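Local coordinates for polysaccharide deacetylase-like protein (Bacillus anthracis, PDB 4V33), which probably acts as a zinc-dependent polysaccharide deacetylase and, with a second such protein, is required for osmotic stability and maintenance of cell shape, at residues H216-L221 / S256-M261; K108-E111 / E116-I119; I68-T73 / K129-T134; D270-T275 / D308-E313. All blocks are in the same frame, centred on the assembly; numbering follows the deposited sequence.

From the N terminus, the first segment of contact 3 (68-73) leads into strand 74-81, and its partner, 129-134, closes a long loop on the outer strand of the antiparallel sheet. Contact 2 (108-111 with 116-119) is a short closure nested inside that loop; the two contacts reach neighbouring strands, 115-124 and 130-140, of the fibronectin type III-like part. The chain then enters the deacetylase region, where contact 1 (216-221 with 256-261) closes first, joining a helix to the parallel sheet. Contact 4 (270-275 with 308-313) follows in series and ties the chain beyond the zinc ligand His268 to helix 308-315. None of the four loops cross.

Contact 1 (H216-L221 / S256-M261); sequences HVLQKL and SGIFSM
Leu218 of helix 211-221 meets Ile258 and Phe259, where the chain enters strand 259-263, and Gln219 meets Ile258. The isobutyl group of Leu218 leaves the helix beside its backbone N (chi1 -66°), and the extended CD1 methyl does the touching: it lies 3.9 Å from CG2 of Ile258 and 4.3 Å from CZ of Phe259, approaching that ring obliquely. The next residue, Gln219, uses its aliphatic part, with CG 3.8 Å from CD1 of Ile258 and the two side chains crossing at about a right angle. Its carboxamide turns back along its own helix, with OE1 in the plane of the His216 ring at the edge. Ile258 thus divides its branches, CG2 for the leucine and CD1 for the glutamine. Its backbone N donates to Ser256 OG at 3.0 Å, closing an ST turn around Gly257, whose positive phi ends the preceding helix 247-255. This is helix-on-sheet packing of the parallel alpha/beta deacetylase domain: Leu218 also touches Met174 of helix 167-179 and Ala230 of strand 230-234, the parallel neighbour of strand 259-263, while Phe215 of helix 211-221 touches Ile258 and Phe259.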
loop_
_atom_site.group_PDB
_atom_site.type_symbol
_atom_site.label_atom_id
_atom_site.label_comp_id
_atom_site.label_asym_id
_atom_site.label_seq_id
_atom_site.Cartn_x
_atom_site.Cartn_y
_atom_site.Cartn_z
ATOM N N HIS A 216 -8.160 13.794 14.320
ATOM C CA HIS A 216 -9.014 13.518 15.468
ATOM C C HIS A 216 -9.990 12.369 15.216
ATOM O O HIS A 216 -10.256 11.575 16.115
ATOM C CB HIS A 216 -9.762 14.785 15.881
ATOM C CG HIS A 216 -8.862 15.871 16.377
ATOM N ND1 HIS A 216 -9.164 17.208 16.242
ATOM C CD2 HIS A 216 -7.668 15.817 17.013
ATOM C CE1 HIS A 216 -8.191 17.933 16.767
ATOM N NE2 HIS A 216 -7.270 17.112 17.241
ATOM N N VAL A 217 -10.519 12.278 13.998
ATOM C CA VAL A 217 -11.417 11.179 13.643
ATOM C C VAL A 217 -10.659 9.854 13.691
ATOM O O VAL A 217 -11.153 8.853 14.216
ATOM C CB VAL A 217 -12.029 11.387 12.245
ATOM C CG1 VAL A 217 -12.630 10.093 11.715
ATOM C CG2 VAL A 217 -13.078 12.504 12.281
ATOM N N LEU A 218 -9.447 9.848 13.146
ATOM C CA LEU A 218 -8.632 8.637 13.184
ATOM C C LEU A 218 -8.246 8.222 14.614
ATOM O O LEU A 218 -8.232 7.027 14.941
ATOM C CB LEU A 218 -7.404 8.785 12.281
ATOM C CG LEU A 218 -7.723 8.884 10.786
ATOM C CD1 LEU A 218 -6.437 9.139 9.989
ATOM C CD2 LEU A 218 -8.433 7.620 10.295
ATOM N N GLN A 219 -7.958 9.199 15.472
ATOM C CA GLN A 219 -7.693 8.906 16.880
ATOM C C GLN A 219 -8.907 8.267 17.555
ATOM O O GLN A 219 -8.771 7.351 18.366
ATOM C CB GLN A 219 -7.326 10.177 17.641
ATOM C CG GLN A 219 -5.949 10.715 17.337
ATOM C CD GLN A 219 -5.633 11.932 18.174
ATOM O OE1 GLN A 219 -6.324 12.945 18.092
ATOM N NE2 GLN A 219 -4.607 11.830 19.006
ATOM N N LYS A 220 -10.092 8.762 17.213
ATOM C CA LYS A 220 -11.323 8.230 17.783
ATOM C C LYS A 220 -11.543 6.776 17.369
ATOM O O LYS A 220 -11.863 5.928 18.203
ATOM C CB LYS A 220 -12.518 9.083 17.358
ATOM C CG LYS A 220 -13.859 8.538 17.826
ATOM C CD LYS A 220 -15.015 9.356 17.278
ATOM C CE LYS A 220 -16.353 8.712 17.639
ATOM N NZ LYS A 220 -17.503 9.469 17.072
ATOM N N LEU A 221 -11.367 6.496 16.081
ATOM C CA LEU A 221 -11.649 5.164 15.552
ATOM C C LEU A 221 -10.590 4.143 15.950
ATOM O O LEU A 221 -10.854 2.939 15.989
ATOM C CB LEU A 221 -11.802 5.211 14.028
ATOM C CG LEU A 221 -13.034 5.979 13.538
ATOM C CD1 LEU A 221 -13.078 6.039 12.016
ATOM C CD2 LEU A 221 -14.305 5.355 14.089
ATOM N N SER A 256 1.960 10.680 17.172
ATOM C CA SER A 256 0.856 9.765 17.480
ATOM C C SER A 256 1.040 8.406 16.819
ATOM O O SER A 256 0.376 7.437 17.188
ATOM C CB SER A 256 -0.476 10.349 17.004
ATOM O OG SER A 256 -0.570 10.305 15.584
ATOM N N GLY A 257 1.919 8.350 15.825
ATOM C CA GLY A 257 2.110 7.146 15.040
ATOM C C GLY A 257 1.113 7.015 13.903
ATOM O O GLY A 257 1.181 6.067 13.122
ATOM N N ILE A 258 0.187 7.963 13.800
ATOM C CA ILE A 258 -0.854 7.883 12.780
ATOM C C ILE A 258 -0.395 8.444 11.434
ATOM O O ILE A 258 -0.636 7.844 10.394
ATOM C CB ILE A 258 -2.177 8.559 13.243
ATOM C CG1 ILE A 258 -2.747 7.806 14.453
ATOM C CG2 ILE A 258 -3.208 8.585 12.114
ATOM C CD1 ILE A 258 -3.979 8.465 15.063
ATOM N N PHE A 259 0.278 9.589 11.441
ATOM C CA PHE A 259 0.613 10.221 10.176
ATOM C C PHE A 259 2.038 10.025 9.693
ATOM O O PHE A 259 2.993 10.078 10.466
ATOM C CB PHE A 259 0.282 11.712 10.207
ATOM C CG PHE A 259 -1.148 12.008 9.881
ATOM C CD1 PHE A 259 -2.110 11.986 10.873
ATOM C CD2 PHE A 259 -1.537 12.285 8.575
ATOM C CE1 PHE A 259 -3.441 12.238 10.579
ATOM C CE2 PHE A 259 -2.867 12.537 8.272
ATOM C CZ PHE A 259 -3.818 12.520 9.285
ATOM N N SER A 260 2.137 9.799 8.390
ATOM C CA SER A 260 3.399 9.886 7.671
ATOM C C SER A 260 3.364 11.218 6.924
ATOM O O SER A 260 2.480 11.451 6.103
ATOM C CB SER A 260 3.497 8.740 6.674
ATOM O OG SER A 260 4.670 8.842 5.890
ATOM N N MET A 261 4.318 12.097 7.220
ATOM C CA MET A 261 4.305 13.449 6.665
ATOM C C MET A 261 5.246 13.501 5.472
ATOM O O MET A 261 6.458 13.347 5.613
ATOM C CB MET A 261 4.724 14.459 7.736
ATOM C CG MET A 261 4.523 15.925 7.360
ATOM S SD MET A 261 2.780 16.412 7.288
ATOM C CE MET A 261 2.189 15.512 8.686
#

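Contact 2 (K108-E111 / E116-I119); sequences KEFE and EFQI
Phe110 and Phe117 form a T-shaped (edge-to-face) pair in the core of the fibronectin type III-like domain, where the loop after strand 103-106 folds back over strand 115-124. Both rings are buried, and the edge of Phe117 is directed at the face of Phe110, with the planes at 74° and the centroids 5.1 Å apart. Followed outward, the Phe110 side chain meets one atom from the strand, CE2 of Phe117. Its CB lies 3.7 Å from that CE2, in the plane of the Phe117 ring at its edge. CG, set beside the backbone N of Phe110 (chi1 -63°) so that the ring presents a face to Phe117, makes the nearest approach, 3.5 Å from CE2 of Phe117. The ortho carbons CD1 and CD2 of Phe110 sit symmetrically on either side, each 3.8 Å from CE2 of Phe117. Beyond them the ring draws off. The two side chains run past one another in opposed senses. Phe105 completes an aromatic cluster, edge-to-face with Phe117 and at about 25° to the plane of Phe110, while Lys90 makes a cation-pi contact with Phe110. Ile79 touches Phe110, and Ile138 of the adjacent strand touches Phe117. The T is thus off-centre: CE2 of Phe117 stands above the CG end of the Phe110 ring, offset toward the rim.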
loop_
_atom_site.group_PDB
_atom_site.type_symbol
_atom_site.label_atom_id
_atom_site.label_comp_id
_atom_site.label_asym_id
_atom_site.label_seq_id
_atom_site.Cartn_x
_atom_site.Cartn_y
_atom_site.Cartn_z
ATOM N N LYS A 108 -8.312 -19.718 -5.989
ATOM C CA LYS A 108 -9.643 -20.234 -5.683
ATOM C C LYS A 108 -9.611 -21.177 -4.472
ATOM O O LYS A 108 -10.606 -21.317 -3.759
ATOM C CB LYS A 108 -10.217 -20.964 -6.903
ATOM C CG LYS A 108 -11.615 -21.528 -6.716
ATOM C CD LYS A 108 -12.073 -22.290 -7.955
ATOM C CE LYS A 108 -13.407 -22.991 -7.720
ATOM N NZ LYS A 108 -14.509 -22.028 -7.428
ATOM N N GLU A 109 -8.464 -21.813 -4.242
ATOM C CA GLU A 109 -8.300 -22.731 -3.112
ATOM C C GLU A 109 -8.098 -21.980 -1.803
ATOM O O GLU A 109 -8.015 -22.594 -0.736
ATOM C CB GLU A 109 -7.101 -23.660 -3.328
ATOM C CG GLU A 109 -7.194 -24.592 -4.526
ATOM C CD GLU A 109 -5.917 -25.400 -4.716
ATOM O OE1 GLU A 109 -4.930 -24.849 -5.252
ATOM O OE2 GLU A 109 -5.892 -26.583 -4.312
ATOM N N PHE A 110 -7.970 -20.658 -1.892
ATOM C CA PHE A 110 -7.780 -19.816 -0.715
ATOM C C PHE A 110 -8.782 -18.666 -0.718
ATOM O O PHE A 110 -8.425 -17.503 -0.526
ATOM C CB PHE A 110 -6.334 -19.316 -0.625
ATOM C CG PHE A 110 -5.331 -20.426 -0.464
ATOM C CD1 PHE A 110 -4.905 -21.161 -1.565
ATOM C CD2 PHE A 110 -4.833 -20.753 0.788
ATOM C CE1 PHE A 110 -3.992 -22.200 -1.417
ATOM C CE2 PHE A 110 -3.917 -21.786 0.941
ATOM C CZ PHE A 110 -3.503 -22.511 -0.161
ATOM N N GLU A 111 -10.042 -19.028 -0.932
ATOM C CA GLU A 111 -11.168 -18.096 -0.880
ATOM C C GLU A 111 -11.075 -16.966 -1.912
ATOM O O GLU A 111 -11.708 -15.922 -1.749
ATOM C CB GLU A 111 -11.304 -17.503 0.527
ATOM C CG GLU A 111 -11.435 -18.530 1.647
ATOM C CD GLU A 111 -11.323 -17.881 3.015
ATOM O OE1 GLU A 111 -12.361 -17.430 3.543
ATOM O OE2 GLU A 111 -10.199 -17.802 3.553
ATOM N N GLU A 116 0.856 -12.532 -0.800
ATOM C CA GLU A 116 1.949 -13.476 -0.581
ATOM C C GLU A 116 1.464 -14.752 0.104
ATOM O O GLU A 116 0.760 -14.713 1.124
ATOM C CB GLU A 116 3.041 -12.828 0.265
ATOM C CG GLU A 116 4.289 -13.688 0.456
ATOM C CD GLU A 116 5.250 -13.062 1.437
ATOM O OE1 GLU A 116 5.003 -13.152 2.656
ATOM O OE2 GLU A 116 6.244 -12.457 0.994
ATOM N N PHE A 117 1.837 -15.879 -0.484
ATOM C CA PHE A 117 1.586 -17.188 0.103
ATOM C C PHE A 117 2.931 -17.808 0.449
ATOM O O PHE A 117 3.806 -17.904 -0.406
ATOM C CB PHE A 117 0.875 -18.095 -0.900
ATOM C CG PHE A 117 -0.529 -17.669 -1.238
ATOM C CD1 PHE A 117 -0.763 -16.609 -2.106
ATOM C CD2 PHE A 117 -1.613 -18.355 -0.714
ATOM C CE1 PHE A 117 -2.054 -16.231 -2.432
ATOM C CE2 PHE A 117 -2.910 -17.989 -1.048
ATOM C CZ PHE A 117 -3.130 -16.913 -1.896
ATOM N N GLN A 118 3.095 -18.235 1.698
ATOM C CA GLN A 118 4.300 -18.962 2.090
ATOM C C GLN A 118 4.138 -20.457 1.848
ATOM O O GLN A 118 3.030 -20.992 1.951
ATOM C CB GLN A 118 4.654 -18.665 3.552
ATOM C CG GLN A 118 5.084 -17.209 3.724
ATOM C CD GLN A 118 5.541 -16.862 5.119
ATOM O OE1 GLN A 118 6.444 -17.498 5.668
ATOM N NE2 GLN A 118 4.930 -15.835 5.701
ATOM N N ILE A 119 5.243 -21.112 1.493
ATOM C CA ILE A 119 5.244 -22.528 1.155
ATOM C C ILE A 119 6.377 -23.225 1.906
ATOM O O ILE A 119 7.536 -22.839 1.777
ATOM C CB ILE A 119 5.457 -22.751 -0.366
ATOM C CG1 ILE A 119 4.432 -21.957 -1.184
ATOM C CG2 ILE A 119 5.395 -24.249 -0.702
ATOM C CD1 ILE A 119 4.765 -21.863 -2.673
#

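Contact 3 (I68-T73 / K129-T134); sequences IKDTLT and KTIPLT
The nearest CA atoms are those of Asp70 and Ile131, 8.1 Å apart, so the irregular loop 68-73 passes strand 130-140 at side-chain distance without pairing with it. The loop, which leads into strand 74-81, here packs on the edge strand 130-140 of the fibronectin type III-like sandwich. Leu72 from the loop and Ile131 and Leu133 from the strand make the apolar contact. Leu72 and Leu133 reach toward each other tip to tip, CD1 of Leu72 being 4.1 Å from CD1 of Leu133; in both leucines this methyl extends anti to CA (chi2 176°), which carries it to the far end of the side chain. The other branch of Leu72, CD2, rests 4.2 Å from CG1 of Ile131. Ile131 also turns its CG2 methyl to the carboxylate of Asp70, with OD2 3.8 Å away. That carboxylate has its polar partners outside the two segments: Gln46 NE2 at OD2 and Lys125, in a salt bridge, at OD1. Leu133 and Thr134 both face Ala121 of strand 115-124 in a classic beta bulge. The two segments therefore meet by van der Waals packing of branched aliphatic groups; the acid's charge is met by Lys125 and its OD2 is bound by Gln46, so the hydrogen bonding of the carboxylate does not depend on Ile131.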
loop_
_atom_site.group_PDB
_atom_site.type_symbol
_atom_site.label_atom_id
_atom_site.label_comp_id
_atom_site.label_asym_id
_atom_site.label_seq_id
_atom_site.Cartn_x
_atom_site.Cartn_y
_atom_site.Cartn_z
ATOM N N ILE A 68 16.003 -32.481 -5.427
ATOM C CA ILE A 68 15.812 -33.298 -4.230
ATOM C C ILE A 68 16.892 -34.360 -4.170
ATOM O O ILE A 68 17.185 -35.009 -5.174
ATOM C CB ILE A 68 14.448 -33.999 -4.208
ATOM C CG1 ILE A 68 13.317 -32.983 -4.301
ATOM C CG2 ILE A 68 14.285 -34.807 -2.923
ATOM C CD1 ILE A 68 11.940 -33.610 -4.208
ATOM N N LYS A 69 17.480 -34.541 -2.992
ATOM C CA LYS A 69 18.532 -35.536 -2.825
ATOM C C LYS A 69 18.017 -36.865 -2.285
ATOM O O LYS A 69 18.422 -37.913 -2.754
ATOM C CB LYS A 69 19.668 -34.984 -1.966
ATOM C CG LYS A 69 20.367 -33.805 -2.624
ATOM C CD LYS A 69 20.738 -34.135 -4.070
ATOM C CE LYS A 69 20.908 -32.882 -4.910
ATOM N NZ LYS A 69 21.259 -33.205 -6.325
ATOM N N ASP A 70 17.116 -36.827 -1.312
ATOM C CA ASP A 70 16.516 -38.052 -0.799
ATOM C C ASP A 70 15.545 -38.677 -1.800
ATOM O O ASP A 70 14.921 -37.980 -2.604
ATOM C CB ASP A 70 15.747 -37.762 0.499
ATOM C CG ASP A 70 16.607 -37.902 1.744
ATOM O OD1 ASP A 70 16.700 -39.028 2.275
ATOM O OD2 ASP A 70 17.171 -36.886 2.201
ATOM N N THR A 71 15.408 -39.994 -1.731
ATOM C CA THR A 71 14.376 -40.719 -2.468
ATOM C C THR A 71 13.036 -40.535 -1.768
ATOM O O THR A 71 12.910 -40.858 -0.589
ATOM C CB THR A 71 14.681 -42.228 -2.509
ATOM O OG1 THR A 71 15.836 -42.465 -3.322
ATOM C CG2 THR A 71 13.498 -43.003 -3.077
ATOM N N LEU A 72 12.038 -40.032 -2.487
ATOM C CA LEU A 72 10.739 -39.741 -1.885
ATOM C C LEU A 72 9.571 -40.372 -2.626
ATOM O O LEU A 72 9.630 -40.589 -3.835
ATOM C CB LEU A 72 10.505 -38.227 -1.859
ATOM C CG LEU A 72 11.490 -37.319 -1.125
ATOM C CD1 LEU A 72 11.095 -35.867 -1.317
ATOM C CD2 LEU A 72 11.543 -37.677 0.358
ATOM N N THR A 73 8.490 -40.632 -1.896
ATOM C CA THR A 73 7.255 -41.083 -2.522
ATOM C C THR A 73 6.263 -39.934 -2.626
ATOM O O THR A 73 5.339 -39.970 -3.437
ATOM C CB THR A 73 6.601 -42.238 -1.746
ATOM O OG1 THR A 73 6.415 -41.856 -0.377
ATOM C CG2 THR A 73 7.474 -43.478 -1.807
ATOM N N LYS A 129 8.872 -41.942 6.829
ATOM C CA LYS A 129 9.776 -40.967 7.434
ATOM C C LYS A 129 9.624 -39.602 6.772
ATOM O O LYS A 129 9.584 -39.508 5.546
ATOM C CB LYS A 129 11.229 -41.437 7.309
ATOM C CG LYS A 129 12.221 -40.478 7.932
ATOM C CD LYS A 129 13.635 -41.024 7.868
ATOM C CE LYS A 129 14.623 -40.037 8.464
ATOM N NZ LYS A 129 14.339 -39.770 9.899
ATOM N N THR A 130 9.520 -38.549 7.578
ATOM C CA THR A 130 9.436 -37.195 7.027
ATOM C C THR A 130 10.823 -36.582 6.891
ATOM O O THR A 130 11.710 -36.822 7.719
ATOM C CB THR A 130 8.550 -36.264 7.876
ATOM O OG1 THR A 130 9.022 -36.257 9.233
ATOM C CG2 THR A 130 7.104 -36.730 7.840
ATOM N N ILE A 131 11.001 -35.801 5.831
ATOM C CA ILE A 131 12.286 -35.198 5.500
ATOM C C ILE A 131 12.082 -33.714 5.236
ATOM O O ILE A 131 11.329 -33.344 4.338
ATOM C CB ILE A 131 12.861 -35.814 4.203
ATOM C CG1 ILE A 131 12.956 -37.337 4.313
ATOM C CG2 ILE A 131 14.219 -35.195 3.853
ATOM C CD1 ILE A 131 14.009 -37.823 5.298
ATOM N N PRO A 132 12.753 -32.853 6.012
ATOM C CA PRO A 132 12.657 -31.415 5.744
ATOM C C PRO A 132 13.254 -31.099 4.378
ATOM O O PRO A 132 14.326 -31.602 4.044
ATOM C CB PRO A 132 13.515 -30.788 6.850
ATOM C CG PRO A 132 13.677 -31.865 7.892
ATOM C CD PRO A 132 13.635 -33.159 7.151
ATOM N N LEU A 133 12.558 -30.290 3.590
ATOM C CA LEU A 133 13.094 -29.900 2.296
ATOM C C LEU A 133 13.465 -28.419 2.305
ATOM O O LEU A 133 14.580 -28.057 2.684
ATOM C CB LEU A 133 12.116 -30.248 1.170
ATOM C CG LEU A 133 11.804 -31.750 1.070
ATOM C CD1 LEU A 133 10.751 -32.017 -0.003
ATOM C CD2 LEU A 133 13.065 -32.590 0.810
ATOM N N THR A 134 12.537 -27.559 1.915
ATOM C CA THR A 134 12.858 -26.144 1.802
ATOM C C THR A 134 11.605 -25.273 1.901
ATOM O O THR A 134 10.485 -25.783 1.986
ATOM C CB THR A 134 13.639 -25.880 0.489
ATOM O OG1 THR A 134 14.085 -24.518 0.440
ATOM C CG2 THR A 134 12.775 -26.201 -0.723
#

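Contact 4 (D270-T275 / D308-E313); sequences DLPKIT and DKVVAE
Leu271 and Pro272, in the short 3-10 turn just beyond the zinc ligand His268, pack against Val310 in helix 308-315. Val310 is buried, and both of its methyls flank CB of Leu271, which is 3.8 Å from CG1 and 3.8 Å from CG2 of Val310. CG1, held anti to the backbone N (chi1 172°), alone goes on to the tip of the leucine, with CD1 of Leu271 3.9 Å from CG1 of Val310. CG2 also lies over the peptide joining the two residues of the turn: N of Pro272 is 3.6 Å from CG2 of Val310, and the carbonyl carbon of Leu271 is almost as near. The proline ring comes in obliquely, its CG 3.9 Å from CG2 of Val310. In the polysaccharide deacetylase fold, Asp206, His264 and His268 hold the zinc ion, and this turn carries the chain away from that site toward helix 277-292; the side chain of Leu271 is about 10 Å from the metal. Just before the turn, Asp270 OD1 is hydrogen-bonded to His305 ND1. On the helix, one turn separates Lys309 from Glu313, and NZ of Lys309 reaches OE2 of Glu313 at 2.7 Å in a salt bridge that uses the anti lone pair of that oxygen. The other carboxylate oxygen, OE1, is paired with Lys316.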
loop_
_atom_site.group_PDB
_atom_site.type_symbol
_atom_site.label_atom_id
_atom_site.label_comp_id
_atom_site.label_asym_id
_atom_site.label_seq_id
_atom_site.Cartn_x
_atom_site.Cartn_y
_atom_site.Cartn_z
ATOM N N ASP A 270 3.604 23.852 -10.430
ATOM C CA ASP A 270 3.176 23.162 -11.637
ATOM C C ASP A 270 4.445 22.596 -12.259
ATOM O O ASP A 270 5.120 23.260 -13.042
ATOM C CB ASP A 270 2.499 24.162 -12.581
ATOM C CG ASP A 270 1.870 23.502 -13.788
ATOM O OD1 ASP A 270 1.848 22.255 -13.857
ATOM O OD2 ASP A 270 1.379 24.249 -14.665
ATOM N N LEU A 271 4.787 21.371 -11.873
ATOM C CA LEU A 271 6.127 20.853 -12.153
ATOM C C LEU A 271 6.599 20.857 -13.617
ATOM O O LEU A 271 7.755 21.172 -13.869
ATOM C CB LEU A 271 6.302 19.475 -11.510
ATOM C CG LEU A 271 6.302 19.513 -9.981
ATOM C CD1 LEU A 271 6.186 18.114 -9.401
ATOM C CD2 LEU A 271 7.574 20.198 -9.481
ATOM N N PRO A 272 5.718 20.519 -14.581
ATOM C CA PRO A 272 6.198 20.578 -15.969
ATOM C C PRO A 272 6.583 21.981 -16.434
ATOM O O PRO A 272 7.284 22.104 -17.438
ATOM C CB PRO A 272 4.989 20.084 -16.772
ATOM C CG PRO A 272 4.276 19.178 -15.832
ATOM C CD PRO A 272 4.402 19.857 -14.494
ATOM N N LYS A 273 6.157 23.014 -15.706
ATOM C CA LYS A 273 6.366 24.398 -16.131
ATOM C C LYS A 273 7.434 25.154 -15.340
ATOM O O LYS A 273 7.656 26.342 -15.575
ATOM C CB LYS A 273 5.049 25.170 -16.044
ATOM C CG LYS A 273 3.921 24.582 -16.875
ATOM C CD LYS A 273 4.265 24.600 -18.357
ATOM C CE LYS A 273 3.095 24.119 -19.203
ATOM N NZ LYS A 273 1.882 24.967 -19.013
ATOM N N ILE A 274 8.086 24.486 -14.396
ATOM C CA ILE A 274 9.104 25.158 -13.597
ATOM C C ILE A 274 10.499 24.662 -13.964
ATOM O O ILE A 274 10.645 23.647 -14.646
ATOM C CB ILE A 274 8.867 24.957 -12.096
ATOM C CG1 ILE A 274 9.028 23.480 -11.727
ATOM C CG2 ILE A 274 7.470 25.430 -11.722
ATOM C CD1 ILE A 274 9.956 23.232 -10.557
ATOM N N THR A 275 11.522 25.389 -13.525
ATOM C CA THR A 275 12.900 24.948 -13.739
ATOM C C THR A 275 13.653 24.740 -12.430
ATOM O O THR A 275 14.749 24.166 -12.429
ATOM C CB THR A 275 13.718 25.945 -14.586
ATOM O OG1 THR A 275 13.866 27.174 -13.866
ATOM C CG2 THR A 275 13.055 26.210 -15.937
ATOM N N ASP A 308 7.478 12.868 -18.554
ATOM C CA ASP A 308 8.696 12.085 -18.373
ATOM C C ASP A 308 9.817 12.892 -17.718
ATOM O O ASP A 308 10.578 12.360 -16.909
ATOM C CB ASP A 308 9.183 11.504 -19.705
ATOM C CG ASP A 308 8.314 10.359 -20.194
ATOM O OD1 ASP A 308 7.498 9.838 -19.403
ATOM O OD2 ASP A 308 8.460 9.974 -21.377
ATOM N N LYS A 309 9.913 14.172 -18.071
ATOM C CA LYS A 309 10.914 15.054 -17.485
ATOM C C LYS A 309 10.703 15.193 -15.979
ATOM O O LYS A 309 11.654 15.119 -15.201
ATOM C CB LYS A 309 10.874 16.433 -18.149
ATOM C CG LYS A 309 11.649 17.512 -17.406
ATOM C CD LYS A 309 13.140 17.371 -17.607
ATOM C CE LYS A 309 13.922 18.408 -16.809
ATOM N NZ LYS A 309 15.374 18.083 -16.758
ATOM N N VAL A 310 9.454 15.396 -15.577
ATOM C CA VAL A 310 9.119 15.530 -14.161
ATOM C C VAL A 310 9.397 14.238 -13.401
ATOM O O VAL A 310 9.917 14.277 -12.287
ATOM C CB VAL A 310 7.656 15.979 -13.955
ATOM C CG1 VAL A 310 7.257 15.928 -12.474
ATOM C CG2 VAL A 310 7.464 17.388 -14.502
ATOM N N VAL A 311 9.051 13.097 -13.997
ATOM C CA VAL A 311 9.344 11.808 -13.370
ATOM C C VAL A 311 10.844 11.644 -13.150
ATOM O O VAL A 311 11.278 11.231 -12.074
ATOM C CB VAL A 311 8.807 10.610 -14.194
ATOM C CG1 VAL A 311 9.297 9.285 -13.604
ATOM C CG2 VAL A 311 7.295 10.619 -14.222
ATOM N N ALA A 312 11.637 11.978 -14.161
ATOM C CA ALA A 312 13.083 11.842 -14.038
ATOM C C ALA A 312 13.665 12.738 -12.942
ATOM O O ALA A 312 14.587 12.332 -12.229
ATOM C CB ALA A 312 13.759 12.105 -15.361
ATOM N N GLU A 313 13.132 13.953 -12.804
ATOM C CA GLU A 313 13.595 14.845 -11.747
ATOM C C GLU A 313 13.165 14.314 -10.381
ATOM O O GLU A 313 13.956 14.286 -9.434
ATOM C CB GLU A 313 13.066 16.273 -11.956
ATOM C CG GLU A 313 13.624 16.978 -13.191
ATOM C CD GLU A 313 15.088 17.370 -13.056
ATOM O OE1 GLU A 313 15.663 17.225 -11.958
ATOM O OE2 GLU A 313 15.669 17.832 -14.063
#